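Local structure of putative hydrolase (Acinetobacter sp. NBRC 100985, 4XUK) at residues S57-L62 against L266-I271; L71-A76 against I104-L109. The protein hydrolyses organophosphorus compounds and probably lactones, presumably with the two zinc ions bound in its metallo-beta-lactamase fold. The protein carries 2 engineered substitutions. One frame throughout, in Å; residues are numbered along the deposited sequence.

Contact 1. Residues S57-L62 against L266-I271; sequences SINAFL and LPFPGI
Ser57 and Pro267 bring the two backbones nearest, their CA atoms 5.4 Å apart, where strand 54-64 meets the irregular loop between strands 260-262 and 271-275. In this metallo-beta-lactamase fold an inner strand of one mixed sheet thus meets a loop of the other. Two side chains on the strand hold the loop by its main chain. Ser57 OG accepts the N-H of Phe268 at 3.1 Å in a nearly straight bond (167°), and also bonds His288 NE2 of the second subunit, so one hydroxyl serves both the loop and the dimer. Asn59 CG, anti to the carbonyl carbon (chi1 -46°), carries the amide over to the loop, where ND2 donates to Leu266 O at 2.9 Å; the acceptor lies close to the amide plane, but the N-H is bent to 140°, and the same nitrogen bonds Ala263 O. Residues 267-270 form a type VI beta-turn, the peptide before Pro269 cis and Gly270 N bonded to Pro267 O. Phe61 directs its CE1 edge at Pro269 O, 3.2 Å away, while Ile271 CG1 comes to the ring obliquely. Buried Asn59 OD1, without a hydrogen-bond partner, lies 3.4 Å from Phe268 CD1, at the ring's edge and in its plane.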
loop_
_atom_site.group_PDB
_atom_site.type_symbol
_atom_site.label_atom_id
_atom_site.label_comp_id
_atom_site.label_asym_id
_atom_site.label_seq_id
_atom_site.Cartn_x
_atom_site.Cartn_y
_atom_site.Cartn_z
ATOM N N SER A 57 -0.294 -10.367 -6.288
ATOM C CA SER A 57 -1.527 -10.485 -5.518
ATOM C C SER A 57 -2.635 -11.091 -6.378
ATOM O O SER A 57 -2.606 -11.005 -7.615
ATOM C CB SER A 57 -1.974 -9.121 -4.996
ATOM O OG SER A 57 -1.025 -8.551 -4.119
ATOM N N ILE A 58 -3.601 -11.706 -5.706
ATOM C CA ILE A 58 -4.843 -12.094 -6.334
ATOM C C ILE A 58 -5.923 -11.437 -5.484
ATOM O O ILE A 58 -6.072 -11.765 -4.307
ATOM C CB ILE A 58 -5.051 -13.627 -6.359
ATOM C CG1 ILE A 58 -3.927 -14.331 -7.116
ATOM C CG2 ILE A 58 -6.391 -13.962 -7.034
ATOM C CD1 ILE A 58 -2.704 -14.634 -6.263
ATOM N N ASN A 59 -6.631 -10.473 -6.066
ATOM C CA ASN A 59 -7.646 -9.723 -5.337
ATOM C C ASN A 59 -9.057 -9.915 -5.936
ATOM O O ASN A 59 -9.215 -10.356 -7.089
ATOM C CB ASN A 59 -7.316 -8.226 -5.349
ATOM C CG ASN A 59 -5.861 -7.931 -5.034
ATOM O OD1 ASN A 59 -5.310 -8.410 -4.047
ATOM N ND2 ASN A 59 -5.244 -7.102 -5.857
ATOM N N ALA A 60 -10.075 -9.592 -5.137
ATOM C CA ALA A 60 -11.449 -9.440 -5.621
ATOM C C ALA A 60 -11.992 -8.148 -5.018
ATOM O O ALA A 60 -11.390 -7.609 -4.079
ATOM C CB ALA A 60 -12.302 -10.612 -5.194
ATOM N N PHE A 61 -13.127 -7.660 -5.526
ATOM C CA PHE A 61 -13.687 -6.392 -5.041
ATOM C C PHE A 61 -15.183 -6.447 -4.772
ATOM O O PHE A 61 -15.958 -6.930 -5.610
ATOM C CB PHE A 61 -13.371 -5.254 -6.034
ATOM C CG PHE A 61 -11.908 -5.124 -6.333
ATOM C CD1 PHE A 61 -11.075 -4.420 -5.478
ATOM C CD2 PHE A 61 -11.353 -5.762 -7.438
ATOM C CE1 PHE A 61 -9.710 -4.326 -5.729
ATOM C CE2 PHE A 61 -10.008 -5.671 -7.698
ATOM C CZ PHE A 61 -9.175 -4.957 -6.835
ATOM N N LEU A 62 -15.570 -5.944 -3.596
ATOM C CA LEU A 62 -16.973 -5.763 -3.208
ATOM C C LEU A 62 -17.371 -4.320 -3.459
ATOM O O LEU A 62 -16.638 -3.400 -3.084
ATOM C CB LEU A 62 -17.162 -6.045 -1.714
ATOM C CG LEU A 62 -17.633 -7.406 -1.217
ATOM C CD1 LEU A 62 -17.798 -7.327 0.300
ATOM C CD2 LEU A 62 -18.944 -7.864 -1.890
ATOM N N LEU A 266 -2.778 -6.465 -9.243
ATOM C CA LEU A 266 -1.831 -5.431 -8.814
ATOM C C LEU A 266 -1.755 -5.499 -7.288
ATOM O O LEU A 266 -2.664 -6.044 -6.657
ATOM C CB LEU A 266 -2.260 -4.046 -9.332
ATOM C CG LEU A 266 -2.185 -3.934 -10.857
ATOM C CD1 LEU A 266 -2.652 -2.571 -11.385
ATOM C CD2 LEU A 266 -0.785 -4.236 -11.334
ATOM N N PRO A 267 -0.654 -5.000 -6.687
ATOM C CA PRO A 267 -0.434 -5.195 -5.245
ATOM C C PRO A 267 -1.611 -4.780 -4.374
ATOM O O PRO A 267 -2.048 -3.612 -4.434
ATOM C CB PRO A 267 0.786 -4.315 -4.963
ATOM C CG PRO A 267 1.573 -4.384 -6.255
ATOM C CD PRO A 267 0.509 -4.368 -7.338
ATOM N N PHE A 268 -2.124 -5.731 -3.589
ATOM C CA PHE A 268 -3.253 -5.474 -2.688
ATOM C C PHE A 268 -3.057 -4.177 -1.922
ATOM O O PHE A 268 -1.970 -3.929 -1.386
ATOM C CB PHE A 268 -3.443 -6.634 -1.700
ATOM C CG PHE A 268 -4.569 -6.412 -0.731
ATOM C CD1 PHE A 268 -5.863 -6.785 -1.062
ATOM C CD2 PHE A 268 -4.336 -5.807 0.501
ATOM C CE1 PHE A 268 -6.896 -6.567 -0.190
ATOM C CE2 PHE A 268 -5.374 -5.584 1.388
ATOM C CZ PHE A 268 -6.646 -5.968 1.048
ATOM N N PRO A 269 -4.110 -3.347 -1.830
ATOM C CA PRO A 269 -5.513 -3.533 -2.240
ATOM C C PRO A 269 -5.791 -3.539 -3.744
ATOM O O PRO A 269 -6.924 -3.869 -4.126
ATOM C CB PRO A 269 -6.225 -2.342 -1.583
ATOM C CG PRO A 269 -5.163 -1.326 -1.383
ATOM C CD PRO A 269 -3.923 -2.100 -1.073
ATOM N N GLY A 270 -4.814 -3.196 -4.583
ATOM C CA GLY A 270 -5.021 -3.259 -6.026
ATOM C C GLY A 270 -5.819 -2.091 -6.585
ATOM O O GLY A 270 -6.336 -2.155 -7.708
ATOM N N ILE A 271 -5.909 -1.019 -5.804
ATOM C CA ILE A 271 -6.664 0.164 -6.194
ATOM C C ILE A 271 -5.694 1.340 -6.343
ATOM O O ILE A 271 -4.832 1.577 -5.485
ATOM C CB ILE A 271 -7.760 0.486 -5.141
ATOM C CG1 ILE A 271 -8.711 -0.705 -4.958
ATOM C CG2 ILE A 271 -8.548 1.734 -5.526
ATOM C CD1 ILE A 271 -9.782 -0.477 -3.855
#

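Contact 2. Residues L71-A76 against I104-L109; sequences LIDSGA and ILLTHL. With ZN (zinc ion), chain D.
Thr107 OG1 is gripped from two sides: it gives its proton to Asp73 OD2 at 2.8 Å and takes one from His108 ND1, also at 2.8 Å. Both carboxylate oxygens of Asp73 are engaged, because Thr107 N donates to Asp73 OD1 over 2.9 Å in a nearly straight bond (167°). The oxygens use their syn lone pairs, so the carboxylate accepts both the backbone N-H and the hydroxyl of Thr107, the two side chains crossing at about a right angle. This double hold fixes the rotation of the carboxylate. The hydroxyl can reach it because OG1 sits between the backbone N and carbonyl carbon of Thr107 (chi1 55°), leaving CG2 against Asp73 OD2 as well.

Behind this polar cluster, Leu71 and Ile72 pair in parallel with Ile104 and Leu105. These are the neighbouring strands of a beta-alpha-beta unit whose crossover carries helix 87-93. The HxHxDH motif, residues 108-113, follows the second strand, as in other members of the superfamily, and supplies His108, His110, Asp112 and His113 to the zincs. Leu105 N bonds Leu71 O, and Leu105 O receives Asp73 N at 2.9 Å, carrying the pairing just past the end of strand 69-72. On one face of the sheet Leu71 CB packs on Ile104 CG1. Leu106 swings CD2 back to within 4.0 Å of Asp73 OD1.

Thr107 OG1 lies in the ring plane of His108, so its bond, together with the zinc bond at His108 NE2 (2.3 Å), helps to hold the imidazole's rotation; His110, His197 and Asp218 complete that site. The carboxylate beyond the hydroxyl would probably polarise the Thr107-His108 bond. Asp73 OD2 has a further partner in His113 ND1, on a histidine that binds the second zinc.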
loop_
_atom_site.group_PDB
_atom_site.type_symbol
_atom_site.label_atom_id
_atom_site.label_comp_id
_atom_site.label_asym_id
_atom_site.label_seq_id
_atom_site.Cartn_x
_atom_site.Cartn_y
_atom_site.Cartn_z
ATOM N N LEU A 71 -20.150 -8.209 -6.141
ATOM C CA LEU A 71 -18.809 -8.765 -6.030
ATOM C C LEU A 71 -18.183 -8.900 -7.416
ATOM O O LEU A 71 -18.802 -9.430 -8.345
ATOM C CB LEU A 71 -18.866 -10.127 -5.315
ATOM C CG LEU A 71 -17.580 -10.928 -5.091
ATOM C CD1 LEU A 71 -16.623 -10.163 -4.194
ATOM C CD2 LEU A 71 -17.883 -12.310 -4.501
ATOM N N ILE A 72 -16.961 -8.402 -7.568
ATOM C CA ILE A 72 -16.303 -8.419 -8.875
ATOM C C ILE A 72 -15.081 -9.331 -8.834
ATOM O O ILE A 72 -14.027 -8.972 -8.287
ATOM C CB ILE A 72 -15.992 -6.985 -9.340
ATOM C CG1 ILE A 72 -17.291 -6.164 -9.296
ATOM C CG2 ILE A 72 -15.410 -6.980 -10.744
ATOM C CD1 ILE A 72 -17.151 -4.704 -9.646
ATOM N N ASP A 73 -15.252 -10.522 -9.417
ATOM C CA ASP A 73 -14.357 -11.676 -9.218
ATOM C C ASP A 73 -14.417 -12.196 -7.772
ATOM O O ASP A 73 -14.987 -11.542 -6.903
ATOM C CB ASP A 73 -12.923 -11.393 -9.717
ATOM C CG ASP A 73 -12.873 -11.217 -11.223
ATOM O OD1 ASP A 73 -13.843 -11.652 -11.897
ATOM O OD2 ASP A 73 -11.892 -10.629 -11.736
ATOM N N SER A 74 -13.856 -13.376 -7.506
ATOM C CA SER A 74 -14.103 -14.021 -6.208
ATOM C C SER A 74 -12.925 -14.813 -5.668
ATOM O O SER A 74 -13.044 -15.498 -4.638
ATOM C CB SER A 74 -15.293 -14.966 -6.315
ATOM O OG SER A 74 -14.986 -16.029 -7.222
ATOM N N GLY A 75 -11.794 -14.754 -6.361
ATOM C CA GLY A 75 -10.640 -15.524 -5.934
ATOM C C GLY A 75 -10.768 -16.975 -6.363
ATOM O O GLY A 75 -11.682 -17.327 -7.117
ATOM N N ALA A 76 -9.872 -17.821 -5.857
ATOM C CA ALA A 76 -9.663 -19.157 -6.410
ATOM C C ALA A 76 -10.270 -20.289 -5.597
ATOM O O ALA A 76 -10.183 -21.448 -6.005
ATOM C CB ALA A 76 -8.179 -19.411 -6.586
ATOM N N ILE A 104 -22.767 -10.981 -8.819
ATOM C CA ILE A 104 -21.348 -11.259 -8.998
ATOM C C ILE A 104 -21.006 -11.049 -10.471
ATOM O O ILE A 104 -21.621 -11.655 -11.343
ATOM C CB ILE A 104 -20.999 -12.705 -8.564
ATOM C CG1 ILE A 104 -21.285 -12.891 -7.067
ATOM C CG2 ILE A 104 -19.543 -13.054 -8.917
ATOM C CD1 ILE A 104 -21.070 -14.301 -6.542
ATOM N N LEU A 105 -20.052 -10.161 -10.737
ATOM C CA LEU A 105 -19.556 -9.955 -12.097
ATOM C C LEU A 105 -18.185 -10.611 -12.234
ATOM O O LEU A 105 -17.277 -10.377 -11.424
ATOM C CB LEU A 105 -19.454 -8.465 -12.434
ATOM C CG LEU A 105 -20.700 -7.618 -12.199
ATOM C CD1 LEU A 105 -20.420 -6.147 -12.477
ATOM C CD2 LEU A 105 -21.901 -8.124 -12.977
ATOM N N LEU A 106 -18.043 -11.438 -13.257
ATOM C CA LEU A 106 -16.780 -12.119 -13.509
ATOM C C LEU A 106 -16.083 -11.481 -14.704
ATOM O O LEU A 106 -16.675 -11.351 -15.772
ATOM C CB LEU A 106 -17.036 -13.610 -13.782
ATOM C CG LEU A 106 -17.665 -14.361 -12.602
ATOM C CD1 LEU A 106 -17.901 -15.814 -12.949
ATOM C CD2 LEU A 106 -16.813 -14.240 -11.329
ATOM N N THR A 107 -14.830 -11.070 -14.531
ATOM C CA THR A 107 -14.100 -10.493 -15.657
ATOM C C THR A 107 -13.817 -11.561 -16.701
ATOM O O THR A 107 -13.836 -11.286 -17.903
ATOM C CB THR A 107 -12.782 -9.836 -15.211
ATOM O OG1 THR A 107 -11.979 -10.788 -14.493
ATOM C CG2 THR A 107 -13.074 -8.619 -14.335
ATOM N N HIS A 108 -13.567 -12.777 -16.222
ATOM C CA HIS A 108 -13.357 -13.955 -17.065
ATOM C C HIS A 108 -13.441 -15.207 -16.195
ATOM O O HIS A 108 -13.572 -15.111 -14.974
ATOM C CB HIS A 108 -12.008 -13.903 -17.814
ATOM C CG HIS A 108 -10.810 -13.761 -16.927
ATOM N ND1 HIS A 108 -10.727 -12.818 -15.921
ATOM C CD2 HIS A 108 -9.622 -14.419 -16.923
ATOM C CE1 HIS A 108 -9.552 -12.919 -15.325
ATOM N NE2 HIS A 108 -8.868 -13.882 -15.913
ATOM N N LEU A 109 -13.342 -16.376 -16.820
ATOM C CA LEU A 109 -13.577 -17.627 -16.108
ATOM C C LEU A 109 -12.313 -18.390 -15.704
ATOM O O LEU A 109 -12.396 -19.577 -15.383
ATOM C CB LEU A 109 -14.505 -18.538 -16.939
ATOM C CG LEU A 109 -15.929 -18.029 -17.169
ATOM C CD1 LEU A 109 -16.685 -18.931 -18.144
ATOM C CD2 LEU A 109 -16.678 -17.958 -15.857
HETATM ZN ZN ZN D . -6.724 -14.721 -15.864
#

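Contacts 1 and 2, with centres 12 Å apart, join directly because strands 54-64 and 69-72 are adjacent in the same sheet: Phe61 O lies 2.6 Å from Ile72 N, a probable hydrogen bond, and Ala60 CB packs 3.3 Å from Asp73 O. Along the chain, contact 2 is nested inside the long loop that contact 1 closes. Each reaches the zinc pair differently. Contact 2 supplies a ligand, His108, and a second-shell acid. Contact 1 stands farther back, its Asn59 side chain about 10 Å from a zinc, yet Ser57 O accepts a bond from ND1 of His265, a ligand of the zinc that His113 also binds.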